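Side-chain contacts in sulfide-quinone reductase (Aquifex aeolicus, PDB 3HYW), which oxidises hydrogen sulfide to polysulfur with the help of FAD, passing the electrons to a quinone: residues 367-372 with 410-415; 194-199 with 299-304; 160-165 with 380-385; 386-391 with 400-405. All coordinates share one frame; numbering follows the deposited sequence.

Contact 1 (367-372 with 410-415); sequences RERVIT and FLKVHP. With LMT (dodecyl-beta-D-maltoside), chain I.
Arg369 and Ile371 meet Leu411 and Lys412 on the outer edge of the quinone site, where edge strand 369-375 of the three-stranded antiparallel sheet faces the C-terminal end of helix 401-411. A classic beta bulge, in which Glu368 and Arg369 both face Asp361, opens the strand. CG of Arg369 lies between its backbone N and carbonyl carbon (chi1 69°), and a second bend at chi3 (51°) lays one face of the guanidinium against Lys412, whose CD sits 3.5 Å above that plane near its rim; the two side chains cross at about a right angle. In the guanidinium plane, at the edge, a water accepts from Arg369 NH1 at 2.7 Å and donates to Leu411 O at 2.8 Å. This single water links the strand to the carbonyl of Leu411, the last residue of the helix. Two residues along the strand, Ile371 CD1 touches Leu411 CD2 at 3.6 Å, and Leu411 CD1 lies 3.8 Å from C6 of the maltoside detergent. Leu411 also packs on the quinone-binding residue Ile346. A sulfate lies beside Arg369. The two cationic side chains thus meet through the alkyl chain of Lys412 rather than its ammonium, NZ staying 4.6 Å from Arg369 NE.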
# COMPACT_ATOMS: atom_id res chain seq x y z
N ARG A 367 11.88 -15.74 11.01
CA ARG A 367 11.12 -16.77 10.32
C ARG A 367 11.89 -17.36 9.15
O ARG A 367 12.65 -16.66 8.47
CB ARG A 367 9.78 -16.21 9.83
CG ARG A 367 8.95 -15.58 10.92
CD ARG A 367 7.49 -15.54 10.53
NE ARG A 367 6.65 -15.12 11.64
CZ ARG A 367 5.95 -13.98 11.68
NH1 ARG A 367 5.21 -13.69 12.74
NH2 ARG A 367 5.96 -13.15 10.64
N GLU A 368 11.70 -18.66 8.92
CA GLU A 368 12.24 -19.32 7.73
C GLU A 368 11.36 -18.99 6.52
O GLU A 368 11.87 -18.73 5.44
CB GLU A 368 12.34 -20.84 7.95
CG GLU A 368 13.39 -21.55 7.08
CD GLU A 368 14.83 -21.37 7.56
OE1 GLU A 368 15.06 -20.83 8.67
OE2 GLU A 368 15.76 -21.77 6.82
N ARG A 369 10.04 -18.99 6.72
CA ARG A 369 9.12 -18.61 5.64
C ARG A 369 7.72 -18.25 6.12
O ARG A 369 7.32 -18.57 7.24
CB ARG A 369 9.03 -19.70 4.56
CG ARG A 369 8.35 -21.00 4.99
CD ARG A 369 8.27 -22.00 3.83
NE ARG A 369 9.58 -22.20 3.19
CZ ARG A 369 10.55 -22.98 3.66
NH1 ARG A 369 10.38 -23.67 4.79
NH2 ARG A 369 11.69 -23.08 3.00
N VAL A 370 7.00 -17.55 5.25
CA VAL A 370 5.59 -17.27 5.44
C VAL A 370 4.84 -17.53 4.13
O VAL A 370 5.44 -17.50 3.05
CB VAL A 370 5.30 -15.81 5.91
CG1 VAL A 370 5.92 -15.53 7.27
CG2 VAL A 370 5.77 -14.79 4.87
N ILE A 371 3.54 -17.80 4.24
CA ILE A 371 2.65 -17.81 3.08
C ILE A 371 1.40 -17.02 3.43
O ILE A 371 0.81 -17.23 4.48
CB ILE A 371 2.25 -19.25 2.64
CG1 ILE A 371 3.50 -20.07 2.26
CG2 ILE A 371 1.27 -19.20 1.45
CD1 ILE A 371 3.24 -21.55 2.02
N THR A 372 1.03 -16.08 2.56
CA THR A 372 -0.18 -15.29 2.74
C THR A 372 -1.00 -15.33 1.47
O THR A 372 -0.58 -14.81 0.42
CB THR A 372 0.12 -13.82 3.09
OG1 THR A 372 0.96 -13.25 2.08
CG2 THR A 372 0.80 -13.75 4.41
N PHE A 410 3.98 -30.58 1.97
CA PHE A 410 3.36 -29.35 1.48
C PHE A 410 3.95 -28.05 2.01
O PHE A 410 4.02 -27.06 1.28
CB PHE A 410 1.84 -29.38 1.73
CG PHE A 410 1.09 -30.20 0.72
CD1 PHE A 410 0.72 -29.66 -0.51
CD2 PHE A 410 0.76 -31.53 0.99
CE1 PHE A 410 0.04 -30.42 -1.45
CE2 PHE A 410 0.07 -32.30 0.05
CZ PHE A 410 -0.29 -31.74 -1.17
N LEU A 411 4.37 -28.04 3.28
CA LEU A 411 4.85 -26.82 3.93
C LEU A 411 6.24 -26.92 4.56
O LEU A 411 6.69 -25.96 5.21
CB LEU A 411 3.85 -26.36 4.99
CG LEU A 411 2.46 -25.94 4.53
CD1 LEU A 411 1.55 -25.89 5.72
CD2 LEU A 411 2.47 -24.59 3.83
N LYS A 412 6.91 -28.05 4.38
CA LYS A 412 8.26 -28.28 4.91
C LYS A 412 8.34 -28.13 6.44
O LYS A 412 9.38 -27.75 6.98
CB LYS A 412 9.29 -27.36 4.24
CG LYS A 412 9.42 -27.52 2.73
CD LYS A 412 10.29 -26.42 2.15
CE LYS A 412 10.15 -26.33 0.63
NZ LYS A 412 8.85 -25.70 0.23
N VAL A 413 7.24 -28.45 7.13
CA VAL A 413 7.18 -28.33 8.59
C VAL A 413 7.57 -29.63 9.30
O VAL A 413 7.16 -30.73 8.91
CB VAL A 413 5.80 -27.75 9.09
CG1 VAL A 413 4.68 -28.13 8.16
CG2 VAL A 413 5.48 -28.17 10.54
N HIS A 414 8.41 -29.47 10.33
CA HIS A 414 8.70 -30.52 11.29
C HIS A 414 8.18 -29.98 12.61
O HIS A 414 8.58 -28.89 13.02
CB HIS A 414 10.21 -30.80 11.36
CG HIS A 414 10.80 -31.30 10.08
ND1 HIS A 414 11.14 -30.47 9.04
CD2 HIS A 414 11.13 -32.55 9.68
CE1 HIS A 414 11.65 -31.18 8.05
NE2 HIS A 414 11.65 -32.45 8.41
N PRO A 415 7.28 -30.72 13.27
CA PRO A 415 6.56 -30.17 14.43
C PRO A 415 7.39 -29.97 15.70
O PRO A 415 7.11 -29.04 16.47
CB PRO A 415 5.44 -31.19 14.67
CG PRO A 415 5.95 -32.48 14.10
CD PRO A 415 6.85 -32.10 12.95
C1B LMT I . -6.09 -20.98 -5.88
C2B LMT I . -7.24 -21.74 -6.57
C3B LMT I . -7.14 -21.68 -8.09
C4B LMT I . -6.99 -20.23 -8.55
C5B LMT I . -5.77 -19.60 -7.88
C6B LMT I . -5.54 -18.16 -8.30
O1B LMT I . -4.87 -21.73 -5.92
O2B LMT I . -7.27 -23.10 -6.13
O3B LMT I . -8.30 -22.27 -8.69
O4' LMT I . -6.88 -20.20 -9.98
O5B LMT I . -5.92 -19.66 -6.45
O6B LMT I . -6.57 -17.31 -7.77
C1' LMT I . -2.39 -23.12 -2.78
C2' LMT I . -3.81 -23.69 -2.87
C3' LMT I . -4.42 -23.44 -4.25
C4' LMT I . -4.33 -21.96 -4.61
C5' LMT I . -2.87 -21.51 -4.52
C6' LMT I . -2.70 -20.04 -4.87
O1' LMT I . -1.97 -23.21 -1.41
O2' LMT I . -3.80 -25.09 -2.59
O3' LMT I . -5.78 -23.87 -4.24
O5' LMT I . -2.37 -21.75 -3.20
O6' LMT I . -1.69 -19.90 -5.87
C1 LMT I . -0.56 -23.37 -1.25
C2 LMT I . -0.25 -24.67 -0.51
C3 LMT I . -0.89 -24.72 0.88
C4 LMT I . -0.44 -25.96 1.64
C5 LMT I . -1.54 -26.50 2.53
C6 LMT I . -1.01 -27.61 3.44
C7 LMT I . -2.14 -28.42 4.05
C8 LMT I . -2.20 -29.83 3.46
C9 LMT I . -3.21 -29.92 2.32
C10 LMT I . -3.08 -31.24 1.57
C11 LMT I . -4.31 -32.11 1.77
C12 LMT I . -4.61 -32.91 0.53
O HOH W 1 8.27 -24.02 6.49

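Contact 2 (194-199 with 299-304); sequences FGVGGI and PPIEKT
Ile301 carries this contact, laying its branches along the backbone of Gly195 and Val196. Its CB stands 4.1 Å from Gly195 O. From there CG2 turns to the next peptide and comes within 3.9 Å of Val196 O, while CG1, anti to the carbonyl carbon (chi1 -76°), leads the longer arm the other way. At its tip, CD1 rests 3.7 Å from Val196 CA and 3.8 Å from Val196 CG1, with Gly195 O little further off. The side chains of Ile301 and Val196 run side by side and point the same way, so the methyl fits alongside the valine. A water joins the two backbones next to this apolar patch: it donates to Gly195 O at 2.6 Å and accepts from Ile301 N at 2.9 Å. Glu302 swings its carboxylate over Gly197, OE2 lying 4.0 Å from Gly197 CA, but the bond that holds this group is the one between OE2 and His193 NE2. Gly195, Gly197 and Gly198 all have positive phi, which lets the loop curl tightly. That loop joins strand 182-185 of the mixed sheet to helix 202-212, and Phe194, in the middle of it, lines the octathiocane pocket; the partner loop follows strand 289-291 of the parallel sheet and leads to helix 314-332, so the contact connects the two sheets' loops.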
# COMPACT_ATOMS: atom_id res chain seq x y z
N PHE A 194 -1.86 -9.08 14.23
CA PHE A 194 -2.21 -10.37 14.84
C PHE A 194 -1.46 -10.72 16.14
O PHE A 194 -1.54 -11.85 16.61
CB PHE A 194 -2.05 -11.54 13.85
CG PHE A 194 -2.84 -11.40 12.58
CD1 PHE A 194 -4.19 -11.02 12.60
CD2 PHE A 194 -2.25 -11.70 11.35
CE1 PHE A 194 -4.92 -10.90 11.41
CE2 PHE A 194 -2.98 -11.61 10.15
CZ PHE A 194 -4.32 -11.20 10.18
N GLY A 195 -0.74 -9.77 16.71
CA GLY A 195 0.13 -10.06 17.85
C GLY A 195 1.41 -10.80 17.45
O GLY A 195 2.09 -11.38 18.29
N VAL A 196 1.72 -10.80 16.15
CA VAL A 196 2.93 -11.48 15.65
C VAL A 196 3.81 -10.61 14.75
O VAL A 196 4.76 -11.11 14.13
CB VAL A 196 2.57 -12.81 14.90
CG1 VAL A 196 1.80 -13.76 15.80
CG2 VAL A 196 1.78 -12.53 13.63
N GLY A 197 3.50 -9.31 14.69
CA GLY A 197 4.22 -8.37 13.81
C GLY A 197 3.93 -8.61 12.34
O GLY A 197 4.77 -8.36 11.48
N GLY A 198 2.73 -9.10 12.05
CA GLY A 198 2.32 -9.37 10.67
C GLY A 198 2.83 -10.71 10.16
O GLY A 198 3.78 -11.28 10.70
N ILE A 199 2.17 -11.21 9.12
CA ILE A 199 2.58 -12.42 8.42
C ILE A 199 2.66 -12.06 6.96
O ILE A 199 1.63 -11.87 6.30
CB ILE A 199 1.61 -13.60 8.66
CG1 ILE A 199 1.60 -13.99 10.15
CG2 ILE A 199 2.01 -14.81 7.82
CD1 ILE A 199 0.34 -14.74 10.60
N PRO A 299 6.36 -14.81 26.16
CA PRO A 299 6.55 -13.37 26.05
C PRO A 299 6.04 -12.84 24.70
O PRO A 299 6.00 -13.60 23.73
CB PRO A 299 8.07 -13.20 26.16
CG PRO A 299 8.55 -14.48 26.82
CD PRO A 299 7.64 -15.53 26.29
N PRO A 300 5.62 -11.56 24.64
CA PRO A 300 5.13 -11.04 23.36
C PRO A 300 6.21 -10.94 22.29
O PRO A 300 7.38 -10.74 22.61
CB PRO A 300 4.59 -9.65 23.73
CG PRO A 300 5.29 -9.27 24.97
CD PRO A 300 5.54 -10.56 25.72
N ILE A 301 5.82 -11.09 21.03
CA ILE A 301 6.76 -10.98 19.91
C ILE A 301 7.28 -9.55 19.77
O ILE A 301 8.42 -9.33 19.37
CB ILE A 301 6.13 -11.50 18.59
CG1 ILE A 301 6.11 -13.03 18.59
CG2 ILE A 301 6.90 -10.97 17.37
CD1 ILE A 301 5.20 -13.66 17.55
N GLU A 302 6.43 -8.57 20.10
CA GLU A 302 6.87 -7.18 20.20
C GLU A 302 6.02 -6.38 21.18
O GLU A 302 4.83 -6.64 21.33
CB GLU A 302 6.96 -6.49 18.83
CG GLU A 302 5.75 -6.64 17.92
CD GLU A 302 5.98 -6.01 16.55
OE1 GLU A 302 7.04 -6.27 15.93
OE2 GLU A 302 5.10 -5.25 16.09
N LYS A 303 6.66 -5.43 21.84
CA LYS A 303 5.98 -4.47 22.70
C LYS A 303 5.37 -3.40 21.80
O LYS A 303 6.08 -2.53 21.28
CB LYS A 303 6.98 -3.87 23.70
CG LYS A 303 6.37 -2.98 24.81
CD LYS A 303 7.47 -2.44 25.73
CE LYS A 303 6.93 -1.49 26.81
NZ LYS A 303 6.42 -2.21 28.03
N THR A 304 4.07 -3.49 21.58
CA THR A 304 3.36 -2.55 20.71
C THR A 304 2.92 -1.33 21.51
O THR A 304 2.81 -1.42 22.73
CB THR A 304 2.16 -3.24 20.04
OG1 THR A 304 1.37 -3.88 21.05
CG2 THR A 304 2.65 -4.31 19.05
O HOH W 2 2.98 -10.63 20.65

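Contact 3 (160-165 with 380-385); sequences AYEFAL and YFKTAF. With DCQ (2-decyl-5,6-dimethoxy-3-methylcyclohexa-2,5-diene-1,4-dione), chain H.
Glu162 and Lys382 reach toward each other from opposite directions and close the gap between two helices with a buried salt bridge. Lys382 NZ donates to Glu162 OE2 at 3.0 Å, approaching on the syn side but 32° out of the carboxylate plane. A water backs the pair: it accepts from Lys382 NZ at 2.9 Å and lies 2.5 Å from Glu162 OE1, a short contact. Both charged ends have further partners. Lys382 NZ also bonds to O4 of FAD and to Ile348 O, which places the ammonium at the flavin, and Glu162 OE2 takes the backbone N of Asp350. The lysine gets there with CG anti to its N and a bend at chi2 (101°), the rest of the chain being straight.

On the helix of Lys382, Phe381 and Phe385 face the quinone. Phe381 presents its ring edge to the carbonyl oxygen O5 of decylubiquinone, CE2 at 3.1 Å. Phe385, one turn after it, turns a ring face to the quinone head, with C4 of the ligand 4.0 Å above the ring centre and CZ 3.5 Å from C2 of the ligand. Flavin and quinone are thus served by adjacent positions of helix 376-395. Helix 158-173, which supplies Glu162, packs on strand 247-255 and helix 202-212, and both bridge residues touch helix 45-50, Glu162 at Pro46 and Lys382 at His47.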
# COMPACT_ATOMS: atom_id res chain seq x y z
N ALA A 160 -11.69 -12.08 15.64
CA ALA A 160 -12.34 -10.78 15.45
C ALA A 160 -12.43 -10.42 13.97
O ALA A 160 -13.47 -9.97 13.52
CB ALA A 160 -11.61 -9.69 16.23
N TYR A 161 -11.34 -10.64 13.23
CA TYR A 161 -11.33 -10.46 11.78
C TYR A 161 -12.32 -11.39 11.08
O TYR A 161 -13.06 -10.97 10.19
CB TYR A 161 -9.93 -10.69 11.23
CG TYR A 161 -8.98 -9.58 11.57
CD1 TYR A 161 -8.95 -8.42 10.80
CD2 TYR A 161 -8.13 -9.66 12.67
CE1 TYR A 161 -8.09 -7.38 11.11
CE2 TYR A 161 -7.27 -8.63 12.98
CZ TYR A 161 -7.26 -7.50 12.20
OH TYR A 161 -6.40 -6.46 12.49
N GLU A 162 -12.33 -12.66 11.49
CA GLU A 162 -13.26 -13.65 10.95
C GLU A 162 -14.70 -13.22 11.15
O GLU A 162 -15.48 -13.21 10.20
CB GLU A 162 -13.08 -15.02 11.62
CG GLU A 162 -11.93 -15.84 11.12
CD GLU A 162 -11.97 -17.25 11.69
OE1 GLU A 162 -11.97 -17.38 12.93
OE2 GLU A 162 -12.03 -18.21 10.89
N PHE A 163 -15.04 -12.87 12.39
CA PHE A 163 -16.41 -12.51 12.76
C PHE A 163 -16.88 -11.26 12.01
O PHE A 163 -18.03 -11.20 11.55
CB PHE A 163 -16.53 -12.30 14.28
CG PHE A 163 -17.94 -12.03 14.74
CD1 PHE A 163 -18.40 -10.72 14.91
CD2 PHE A 163 -18.82 -13.08 14.99
CE1 PHE A 163 -19.72 -10.47 15.32
CE2 PHE A 163 -20.14 -12.84 15.40
CZ PHE A 163 -20.58 -11.53 15.58
N ALA A 164 -16.01 -10.27 11.89
CA ALA A 164 -16.34 -9.06 11.16
C ALA A 164 -16.68 -9.35 9.69
O ALA A 164 -17.67 -8.85 9.16
CB ALA A 164 -15.22 -8.05 11.27
N LEU A 165 -15.86 -10.18 9.05
CA LEU A 165 -16.05 -10.48 7.64
C LEU A 165 -17.20 -11.44 7.38
O LEU A 165 -17.91 -11.33 6.37
CB LEU A 165 -14.74 -10.94 7.00
CG LEU A 165 -13.77 -9.76 6.87
CD1 LEU A 165 -12.35 -10.21 6.69
CD2 LEU A 165 -14.19 -8.81 5.76
N TYR A 380 -13.09 -23.73 2.10
CA TYR A 380 -13.40 -25.15 2.02
C TYR A 380 -12.42 -26.00 2.83
O TYR A 380 -12.82 -26.98 3.46
CB TYR A 380 -13.53 -25.60 0.56
CG TYR A 380 -14.68 -24.90 -0.12
CD1 TYR A 380 -16.00 -25.35 0.04
CD2 TYR A 380 -14.47 -23.76 -0.89
CE1 TYR A 380 -17.07 -24.69 -0.57
CE2 TYR A 380 -15.52 -23.10 -1.49
CZ TYR A 380 -16.82 -23.56 -1.33
OH TYR A 380 -17.85 -22.88 -1.94
N PHE A 381 -11.16 -25.59 2.84
CA PHE A 381 -10.18 -26.25 3.69
C PHE A 381 -10.45 -26.08 5.18
O PHE A 381 -10.23 -27.01 5.97
CB PHE A 381 -8.75 -25.79 3.37
CG PHE A 381 -7.70 -26.67 3.98
CD1 PHE A 381 -7.26 -27.81 3.32
CD2 PHE A 381 -7.17 -26.37 5.24
CE1 PHE A 381 -6.30 -28.64 3.90
CE2 PHE A 381 -6.21 -27.20 5.82
CZ PHE A 381 -5.77 -28.33 5.15
N LYS A 382 -10.90 -24.89 5.58
CA LYS A 382 -11.30 -24.61 6.96
C LYS A 382 -12.42 -25.56 7.41
O LYS A 382 -12.33 -26.19 8.46
CB LYS A 382 -11.75 -23.14 7.09
CG LYS A 382 -12.20 -22.72 8.49
CD LYS A 382 -11.12 -21.95 9.23
CE LYS A 382 -11.61 -21.56 10.61
NZ LYS A 382 -10.61 -20.77 11.36
N THR A 383 -13.46 -25.68 6.58
CA THR A 383 -14.58 -26.59 6.85
C THR A 383 -14.09 -28.04 6.90
O THR A 383 -14.46 -28.79 7.82
CB THR A 383 -15.70 -26.43 5.80
OG1 THR A 383 -16.13 -25.06 5.78
CG2 THR A 383 -16.90 -27.33 6.13
N ALA A 384 -13.26 -28.42 5.94
CA ALA A 384 -12.70 -29.77 5.88
C ALA A 384 -11.87 -30.08 7.13
O ALA A 384 -12.01 -31.15 7.71
CB ALA A 384 -11.89 -29.98 4.61
N PHE A 385 -11.03 -29.13 7.55
CA PHE A 385 -10.21 -29.31 8.74
C PHE A 385 -11.04 -29.50 10.02
O PHE A 385 -10.68 -30.30 10.88
CB PHE A 385 -9.20 -28.17 8.93
CG PHE A 385 -8.30 -28.39 10.11
CD1 PHE A 385 -7.29 -29.35 10.05
CD2 PHE A 385 -8.49 -27.68 11.29
CE1 PHE A 385 -6.48 -29.58 11.15
CE2 PHE A 385 -7.67 -27.91 12.39
CZ PHE A 385 -6.67 -28.86 12.32
O2 DCQ H . -3.70 -26.79 13.74
C2 DCQ H . -3.88 -26.70 12.39
C3 DCQ H . -4.67 -25.68 11.88
O3 DCQ H . -5.23 -24.75 12.72
C3M DCQ H . -6.50 -24.94 13.34
C4 DCQ H . -4.87 -25.59 10.50
O4 DCQ H . -5.64 -24.57 9.99
C4M DCQ H . -6.97 -24.81 9.53
C5 DCQ H . -4.28 -26.52 9.65
O5 DCQ H . -4.48 -26.42 8.31
C1 DCQ H . -3.30 -27.64 11.54
C1M DCQ H . -2.45 -28.74 12.13
C6 DCQ H . -3.50 -27.55 10.17
C7 DCQ H . -2.87 -28.56 9.22
C8 DCQ H . -3.90 -29.55 8.68
C9 DCQ H . -3.32 -30.95 8.59
C10 DCQ H . -3.32 -31.48 7.16
C11 DCQ H . -4.31 -32.62 7.00
C12 DCQ H . -3.68 -33.80 6.28
C13 DCQ H . -4.18 -33.90 4.84
C14 DCQ H . -3.91 -35.28 4.24
C15 DCQ H . -4.21 -35.31 2.75
C16 DCQ H . -4.52 -36.73 2.30
O HOH W 3 -11.82 -19.76 13.78

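Contact 4 (386-391 with 400-405); sequences EKYFLW and PSFEEK. With DCQ (2-decyl-5,6-dimethoxy-3-methylcyclohexa-2,5-diene-1,4-dione), chain H.
Tyr388 reaches across to Glu403, Phe402 and Pro400 from helix 376-395, whose preceding turn is tied down by a salt bridge between Glu386 and Arg53. With CG anti to the backbone N (chi1 173°), the tyrosine ring extends straight at the second helix. Its OH donates to Glu403 OE1 over a short 2.6 Å, arriving from above the carboxylate plane, 44° out of it; the ring and carboxylate planes stand 61° apart, with Glu403 CD near the plane of the ring at its edge. The same OE1 forms a salt bridge with Lys392, so hydroxyl and ammonium grip one oxygen. Glu403 OE2 turns to the ligand instead and lies 3.4 Å from C9 of the decyl tail. Phe402 comes at the tyrosine from the opposite direction: its CZ is 3.3 Å from Tyr388 OH and 3.8 Å from Tyr388 CE1. Pro400 CG, 3.6 Å from the hydroxyl, closes in beside it.

The two helices run roughly antiparallel as a hairpin, with Pro400 as the N-cap residue of helix 401-411, an arrangement consistent with the membrane-facing end of a monotopic quinone reductase. The quinone tail threads between the arms, meeting Phe402 at its ring edge, where CE2 is 3.7 Å from C14 of the ligand, and passing obliquely by the Tyr388 ring.

After Tyr388 comes Phe389, which packs on Ile398 of the connecting turn and on Glu318 of helix 314-332. Glu318, another residue of the quinone pocket, also touches Glu403.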
# COMPACT_ATOMS: atom_id res chain seq x y z
N GLU A 386 -12.13 -28.75 10.14
CA GLU A 386 -13.09 -28.89 11.22
C GLU A 386 -13.58 -30.34 11.34
O GLU A 386 -13.49 -30.95 12.40
CB GLU A 386 -14.26 -27.93 11.00
CG GLU A 386 -15.35 -27.99 12.03
CD GLU A 386 -16.53 -27.12 11.66
OE1 GLU A 386 -16.32 -25.95 11.26
OE2 GLU A 386 -17.68 -27.62 11.76
N LYS A 387 -14.06 -30.90 10.23
CA LYS A 387 -14.53 -32.29 10.20
C LYS A 387 -13.42 -33.27 10.58
O LYS A 387 -13.63 -34.19 11.37
CB LYS A 387 -15.10 -32.65 8.81
CG LYS A 387 -16.21 -31.70 8.33
CD LYS A 387 -17.42 -31.74 9.27
CE LYS A 387 -18.46 -30.69 8.92
NZ LYS A 387 -19.61 -30.76 9.87
N TYR A 388 -12.23 -33.03 10.03
CA TYR A 388 -11.04 -33.84 10.30
C TYR A 388 -10.60 -33.82 11.76
O TYR A 388 -10.33 -34.87 12.34
CB TYR A 388 -9.88 -33.44 9.37
CG TYR A 388 -8.55 -34.10 9.67
CD1 TYR A 388 -8.39 -35.48 9.55
CD2 TYR A 388 -7.44 -33.34 10.07
CE1 TYR A 388 -7.16 -36.09 9.83
CE2 TYR A 388 -6.20 -33.94 10.34
CZ TYR A 388 -6.08 -35.32 10.22
OH TYR A 388 -4.87 -35.93 10.48
N PHE A 389 -10.52 -32.64 12.37
CA PHE A 389 -10.10 -32.56 13.76
C PHE A 389 -11.09 -33.23 14.71
O PHE A 389 -10.68 -33.96 15.62
CB PHE A 389 -9.82 -31.12 14.22
CG PHE A 389 -8.95 -31.04 15.44
CD1 PHE A 389 -9.50 -31.01 16.73
CD2 PHE A 389 -7.56 -31.05 15.32
CE1 PHE A 389 -8.68 -30.97 17.85
CE2 PHE A 389 -6.74 -31.02 16.44
CZ PHE A 389 -7.30 -30.98 17.71
N LEU A 390 -12.38 -32.99 14.52
CA LEU A 390 -13.42 -33.63 15.35
C LEU A 390 -13.35 -35.14 15.23
O LEU A 390 -13.53 -35.86 16.22
CB LEU A 390 -14.82 -33.15 14.98
CG LEU A 390 -15.53 -31.98 15.70
CD1 LEU A 390 -14.99 -31.65 17.09
CD2 LEU A 390 -15.65 -30.73 14.84
N TRP A 391 -13.11 -35.63 14.02
CA TRP A 391 -12.90 -37.06 13.81
C TRP A 391 -11.74 -37.57 14.68
O TRP A 391 -11.85 -38.61 15.34
CB TRP A 391 -12.65 -37.37 12.33
CG TRP A 391 -12.48 -38.82 12.09
CD1 TRP A 391 -13.46 -39.74 11.84
CD2 TRP A 391 -11.24 -39.55 12.11
NE1 TRP A 391 -12.91 -40.99 11.70
CE2 TRP A 391 -11.55 -40.90 11.86
CE3 TRP A 391 -9.91 -39.18 12.31
CZ2 TRP A 391 -10.57 -41.89 11.81
CZ3 TRP A 391 -8.93 -40.17 12.25
CH2 TRP A 391 -9.27 -41.50 12.01
N PRO A 400 -1.90 -38.38 13.84
CA PRO A 400 -1.67 -39.53 12.96
C PRO A 400 -0.38 -39.33 12.15
O PRO A 400 -0.13 -38.22 11.68
CB PRO A 400 -2.87 -39.51 12.01
CG PRO A 400 -3.86 -38.61 12.60
CD PRO A 400 -3.13 -37.65 13.48
N SER A 401 0.41 -40.39 12.01
CA SER A 401 1.71 -40.31 11.33
C SER A 401 1.67 -39.65 9.94
O SER A 401 2.59 -38.91 9.59
CB SER A 401 2.37 -41.69 11.23
OG SER A 401 1.80 -42.45 10.18
N PHE A 402 0.59 -39.90 9.19
CA PHE A 402 0.44 -39.34 7.83
C PHE A 402 0.33 -37.81 7.82
O PHE A 402 0.77 -37.17 6.86
CB PHE A 402 -0.75 -39.96 7.08
CG PHE A 402 -2.09 -39.34 7.41
CD1 PHE A 402 -2.89 -39.89 8.40
CD2 PHE A 402 -2.54 -38.22 6.72
CE1 PHE A 402 -4.13 -39.30 8.73
CE2 PHE A 402 -3.76 -37.63 7.05
CZ PHE A 402 -4.56 -38.18 8.05
N GLU A 403 -0.28 -37.24 8.85
CA GLU A 403 -0.47 -35.80 8.92
C GLU A 403 0.88 -35.08 8.96
O GLU A 403 1.08 -34.11 8.24
CB GLU A 403 -1.34 -35.40 10.11
CG GLU A 403 -1.58 -33.90 10.22
CD GLU A 403 -2.54 -33.51 11.33
OE1 GLU A 403 -3.27 -34.39 11.84
OE2 GLU A 403 -2.58 -32.31 11.67
N GLU A 404 1.78 -35.55 9.82
CA GLU A 404 3.15 -35.03 9.88
C GLU A 404 3.85 -35.16 8.52
O GLU A 404 4.51 -34.22 8.07
CB GLU A 404 3.97 -35.75 10.96
CG GLU A 404 5.35 -35.12 11.18
CD GLU A 404 6.19 -35.84 12.22
OE1 GLU A 404 5.61 -36.45 13.15
OE2 GLU A 404 7.44 -35.81 12.11
N LYS A 405 3.70 -36.31 7.87
CA LYS A 405 4.29 -36.50 6.54
C LYS A 405 3.74 -35.51 5.52
O LYS A 405 4.50 -34.89 4.78
CB LYS A 405 4.16 -37.96 6.07
CG LYS A 405 4.98 -38.94 6.92
CD LYS A 405 4.99 -40.37 6.41
CE LYS A 405 5.64 -41.30 7.44
NZ LYS A 405 5.76 -42.70 6.95
O2 DCQ H . -3.70 -26.79 13.74
C2 DCQ H . -3.88 -26.70 12.39
C3 DCQ H . -4.67 -25.68 11.88
O3 DCQ H . -5.23 -24.75 12.72
C3M DCQ H . -6.50 -24.94 13.34
C4 DCQ H . -4.87 -25.59 10.50
O4 DCQ H . -5.64 -24.57 9.99
C4M DCQ H . -6.97 -24.81 9.53
C5 DCQ H . -4.28 -26.52 9.65
O5 DCQ H . -4.48 -26.42 8.31
C1 DCQ H . -3.30 -27.64 11.54
C1M DCQ H . -2.45 -28.74 12.13
C6 DCQ H . -3.50 -27.55 10.17
C7 DCQ H . -2.87 -28.56 9.22
C8 DCQ H . -3.90 -29.55 8.68
C9 DCQ H . -3.32 -30.95 8.59
C10 DCQ H . -3.32 -31.48 7.16
C11 DCQ H . -4.31 -32.62 7.00
C12 DCQ H . -3.68 -33.80 6.28
C13 DCQ H . -4.18 -33.90 4.84
C14 DCQ H . -3.91 -35.28 4.24
C15 DCQ H . -4.21 -35.31 2.75
C16 DCQ H . -4.52 -36.73 2.30

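Overall arrangement
Contacts 3 and 4 sit on successive turns of helix 376-395, centres 18 Å apart, and share the decylubiquinone: contact 3 holds its head and the flavin, contact 4 its tail. Contact 1 joins the strand just before that helix to the end of helix 401-411, which contact 4 also uses. Segments 386-391 and 400-405 both lie between 372 and 410 in sequence. Contact 2 lies away from the quinone helices, its centre about 29 Å from that of contact 4. It comes between the segments of contact 3 in sequence and touches contact 1 through Arg367, and contact 3 through Phe194 packing on Tyr161. Together they run from octathiocane-side loops past the flavin to the quinone-binding helices.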